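Local structure of LysR family transcriptional regulator (Vibrio vulnificus, 5FHK) at residues His95-Asp98 against Leu99-His102; Val138-Ser141 against Ala142-Gly146. The protein is the regulatory domain of a LysR-type regulator of virulence genes that probably binds DNA in a sequence-specific manner. All coordinates share one frame; numbering follows the deposited sequence.

Contact 1 (His95-Asp98 against Leu99-His102)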
loop_
_atom_site.group_PDB
_atom_site.type_symbol
_atom_site.label_atom_id
_atom_site.label_comp_id
_atom_site.label_asym_id
_atom_site.label_seq_id
_atom_site.Cartn_x
_atom_site.Cartn_y
_atom_site.Cartn_z
ATOM N N HIS A 95 -27.860 4.161 15.225
ATOM C CA HIS A 95 -27.411 3.004 15.984
ATOM C C HIS A 95 -26.625 2.090 15.047
ATOM O O HIS A 95 -26.874 2.053 13.840
ATOM C CB HIS A 95 -28.593 2.253 16.620
ATOM C CG HIS A 95 -28.181 1.097 17.474
ATOM N ND1 HIS A 95 -27.965 -0.167 16.965
ATOM C CD2 HIS A 95 -27.933 1.015 18.802
ATOM C CE1 HIS A 95 -27.610 -0.981 17.943
ATOM N NE2 HIS A 95 -27.588 -0.291 19.070
ATOM N N ALA A 96 -25.663 1.354 15.606
ATOM C CA ALA A 96 -24.792 0.521 14.780
ATOM C C ALA A 96 -25.546 -0.563 14.019
ATOM O O ALA A 96 -24.970 -1.171 13.109
ATOM C CB ALA A 96 -23.701 -0.120 15.640
ATOM N N GLU A 97 -26.810 -0.822 14.362
ATOM C CA GLU A 97 -27.597 -1.784 13.609
ATOM C C GLU A 97 -28.083 -1.211 12.290
ATOM O O GLU A 97 -28.392 -1.978 11.375
ATOM C CB GLU A 97 -28.789 -2.268 14.440
ATOM C CG GLU A 97 -28.452 -3.435 15.370
ATOM C CD GLU A 97 -28.056 -4.702 14.613
ATOM O OE1 GLU A 97 -28.641 -4.977 13.543
ATOM O OE2 GLU A 97 -27.147 -5.421 15.089
ATOM N N ASP A 98 -28.133 0.114 12.165
ATOM C CA ASP A 98 -28.544 0.741 10.918
ATOM C C ASP A 98 -27.520 0.573 9.802
ATOM O O ASP A 98 -27.824 0.920 8.656
ATOM C CB ASP A 98 -28.821 2.222 11.155
ATOM C CG ASP A 98 -29.929 2.460 12.176
ATOM O OD1 ASP A 98 -30.845 1.607 12.294
ATOM O OD2 ASP A 98 -29.887 3.504 12.864
ATOM N N LEU A 99 -26.332 0.030 10.092
ATOM C CA LEU A 99 -25.327 -0.130 9.044
ATOM C C LEU A 99 -25.827 -1.019 7.908
ATOM O O LEU A 99 -25.424 -0.831 6.749
ATOM C CB LEU A 99 -24.038 -0.682 9.637
ATOM C CG LEU A 99 -23.381 0.237 10.671
ATOM C CD1 LEU A 99 -22.077 -0.368 11.147
ATOM C CD2 LEU A 99 -23.155 1.604 10.072
ATOM N N HIS A 100 -26.737 -1.952 8.209
ATOM C CA HIS A 100 -27.240 -2.873 7.191
ATOM C C HIS A 100 -27.862 -2.147 6.004
ATOM O O HIS A 100 -27.787 -2.636 4.874
ATOM C CB HIS A 100 -28.247 -3.824 7.819
ATOM C CG HIS A 100 -27.646 -4.713 8.857
ATOM N ND1 HIS A 100 -27.732 -4.450 10.207
ATOM C CD2 HIS A 100 -26.920 -5.849 8.740
ATOM C CE1 HIS A 100 -27.093 -5.391 10.879
ATOM N NE2 HIS A 100 -26.595 -6.254 10.012
ATOM N N ASP A 101 -28.440 -0.972 6.229
ATOM C CA ASP A 101 -29.150 -0.241 5.192
ATOM C C ASP A 101 -28.289 0.816 4.511
ATOM O O ASP A 101 -28.833 1.720 3.863
ATOM C CB ASP A 101 -30.399 0.394 5.788
ATOM C CG ASP A 101 -31.270 -0.626 6.501
ATOM O OD1 ASP A 101 -31.495 -1.713 5.920
ATOM O OD2 ASP A 101 -31.710 -0.356 7.642
ATOM N N HIS A 102 -26.961 0.707 4.629
ATOM C CA HIS A 102 -26.026 1.675 4.083
ATOM C C HIS A 102 -25.001 0.958 3.212
ATOM O O HIS A 102 -24.739 -0.238 3.386
ATOM C CB HIS A 102 -25.305 2.443 5.197
ATOM C CG HIS A 102 -26.059 3.634 5.696
ATOM N ND1 HIS A 102 -25.876 4.898 5.179
ATOM C CD2 HIS A 102 -27.001 3.755 6.661
ATOM C CE1 HIS A 102 -26.682 5.744 5.794
ATOM N NE2 HIS A 102 -27.370 5.077 6.702
#

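Contact 2 (Val138-Ser141 against Ala142-Gly146)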
loop_
_atom_site.group_PDB
_atom_site.type_symbol
_atom_site.label_atom_id
_atom_site.label_comp_id
_atom_site.label_asym_id
_atom_site.label_seq_id
_atom_site.Cartn_x
_atom_site.Cartn_y
_atom_site.Cartn_z
ATOM N N VAL A 138 -6.930 1.695 -0.612
ATOM C CA VAL A 138 -7.891 1.863 -1.708
ATOM C C VAL A 138 -9.317 1.991 -1.182
ATOM O O VAL A 138 -10.165 2.606 -1.828
ATOM C CB VAL A 138 -7.788 0.720 -2.731
ATOM C CG1 VAL A 138 -6.400 0.708 -3.377
ATOM C CG2 VAL A 138 -8.102 -0.587 -2.081
ATOM N N VAL A 139 -9.613 1.388 -0.030
ATOM C CA VAL A 139 -10.914 1.563 0.610
ATOM C C VAL A 139 -11.136 3.031 0.986
ATOM O O VAL A 139 -12.221 3.584 0.791
ATOM C CB VAL A 139 -11.015 0.635 1.839
ATOM C CG1 VAL A 139 -12.309 0.863 2.576
ATOM C CG2 VAL A 139 -10.915 -0.848 1.394
ATOM N N ARG A 140 -10.123 3.661 1.578
ATOM C CA ARG A 140 -10.229 5.064 1.926
ATOM C C ARG A 140 -10.530 5.898 0.694
ATOM O O ARG A 140 -11.382 6.789 0.734
ATOM C CB ARG A 140 -8.940 5.545 2.598
ATOM C CG ARG A 140 -9.016 7.003 3.015
ATOM C CD ARG A 140 -7.672 7.663 2.946
ATOM N NE ARG A 140 -7.098 7.640 1.602
ATOM C CZ ARG A 140 -7.487 8.407 0.582
ATOM N NH1 ARG A 140 -8.479 9.273 0.725
ATOM N NH2 ARG A 140 -6.875 8.299 -0.594
ATOM N N SER A 141 -9.865 5.595 -0.417
ATOM C CA SER A 141 -10.074 6.365 -1.634
ATOM C C SER A 141 -11.535 6.329 -2.064
ATOM O O SER A 141 -12.093 7.356 -2.457
ATOM C CB SER A 141 -9.154 5.833 -2.732
ATOM O OG SER A 141 -9.773 5.973 -3.991
ATOM N N ALA A 142 -12.192 5.164 -1.938
ATOM C CA ALA A 142 -13.589 5.057 -2.348
ATOM C C ALA A 142 -14.509 5.801 -1.388
ATOM O O ALA A 142 -15.523 6.378 -1.815
ATOM C CB ALA A 142 -13.998 3.582 -2.453
ATOM N N CYS A 143 -14.169 5.780 -0.093
ATOM C CA CYS A 143 -14.877 6.555 0.914
ATOM C C CYS A 143 -14.818 8.048 0.598
ATOM O O CYS A 143 -15.844 8.742 0.626
ATOM C CB CYS A 143 -14.254 6.275 2.281
ATOM S SG CYS A 143 -15.122 6.931 3.714
ATOM N N SER A 144 -13.613 8.560 0.301
ATOM C CA SER A 144 -13.459 9.969 -0.060
ATOM C C SER A 144 -14.316 10.342 -1.263
ATOM O O SER A 144 -14.820 11.471 -1.350
ATOM C CB SER A 144 -11.993 10.270 -0.358
ATOM O OG SER A 144 -11.265 10.478 0.833
ATOM N N GLU A 145 -14.523 9.407 -2.180
ATOM C CA GLU A 145 -15.372 9.659 -3.327
ATOM C C GLU A 145 -16.854 9.499 -3.009
ATOM O O GLU A 145 -17.683 9.579 -3.917
ATOM C CB GLU A 145 -14.953 8.754 -4.489
ATOM C CG GLU A 145 -13.820 9.358 -5.335
ATOM C CD GLU A 145 -14.259 9.743 -6.754
ATOM O OE1 GLU A 145 -13.384 9.837 -7.645
ATOM O OE2 GLU A 145 -15.474 9.947 -6.979
ATOM N N GLY A 146 -17.213 9.296 -1.746
ATOM C CA GLY A 146 -18.607 9.339 -1.367
ATOM C C GLY A 146 -19.406 8.107 -1.702
ATOM O O GLY A 146 -20.629 8.198 -1.855
#

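Contact 1 (His95-Asp98 against Leu99-His102)
H100 reaches back over one turn to E97 with its imidazole ring. ND1 of H100 donates to the backbone O of E97 at 2.8 Å, with an N-H...O angle of 157°, and this oxygen lies near the ring plane. CG of H100 sits beside its own backbone N (chi1 -64°), which keeps the ring on the same side as the E97 side chain. The two run alongside each other, with carboxylate and ring planes 28° apart. OE1 of E97 lies 3.1 Å from CE1 of H100; it makes no hydrogen bond to ND1. The O of D98 accepts a hydrogen bond from the N of D101 (3.1 Å). It also faces the edge of the H102 ring, whose ND1 is hydrogen-bonded to OH of Y86. Earlier in the loop, ND1 of H95 accepts a hydrogen bond from the N of E97 (2.9 Å). NE2 of H95 is hydrogen-bonded to OE1 of E121. The isobutyl group of L99 packs on W113, L115 and L170, and CG of L99 lies 3.2 Å from the O of A96. This is a short 3-10 turn in the loop before strand 104-107, with the D98 carboxylate hydrogen-bonded through OD2 to the main-chain N of T94 and H95.

Contact 2 (Val138-Ser141 against Ala142-Gly146)
A Schellman motif ends helix 136-144 here, in the LysR substrate-binding domain of periplasmic-binding-protein type. G146 is its C-prime residue and has positive phi (78°). The N of G146 bonds to the O of C143 at 2.8 Å, and the N of L147 turns back to the O of A142. Before this end the main chain follows regular i to i+4 bonding. The N of A142 bonds to the O of V138, and the N of C143 to the O of V139. A second bond from the N of A142 to the O of V139 is weak. The N of S144 meets the O of R140 at 2.9 Å. The N of E145 bonds to the O of S141 at 3.2 Å.

V139 and C143 pack on the sheet, against L105 of strand 104-107 and T150 of strand 149-153. V138 and A142 both touch F131 of strand 131-133. They also meet the second subunit, V138 at M23 and A142 at N27 of that subunit. S141 takes part in the same interface: its OG is hydrogen-bonded to ND2 of N27 of the second subunit. Within the helix, CB of A142 lies 3.7 Å from the O of V139.

R140 starts with CG anti to its backbone N (chi1 -178°), then bends at chi2 and chi3. This folds the guanidinium along the helix to S144. The hydroxyl of S144 lies at the guanidinium edge, near its plane. NH1 of R140 comes within 3.0 Å of OG of S144, but the angle is too poor for a hydrogen bond.

From the N terminus, the chain leaves helix 84-87 and enters the loop where contact 1 closes a short turn within 95-102. Strand 104-107 follows after one residue. The chain then passes through strands 113-117, 122-125 and 131-133 before helix 136-144, where contact 2 closes the last helical turns. The contacts are in series: they neither nest nor cross. The centres of contact 1 and contact 2 are about 19 Å apart. The nearest atoms of contact 1 and contact 2 are about 9 Å apart, so the two do not touch. Contact 1 packs on the small antiparallel sheet through strands 113-117 and 122-125. Contact 2 packs on the larger mixed sheet and meets the second subunit. Strand 104-107 follows contact 1 in sequence and packs against contact 2.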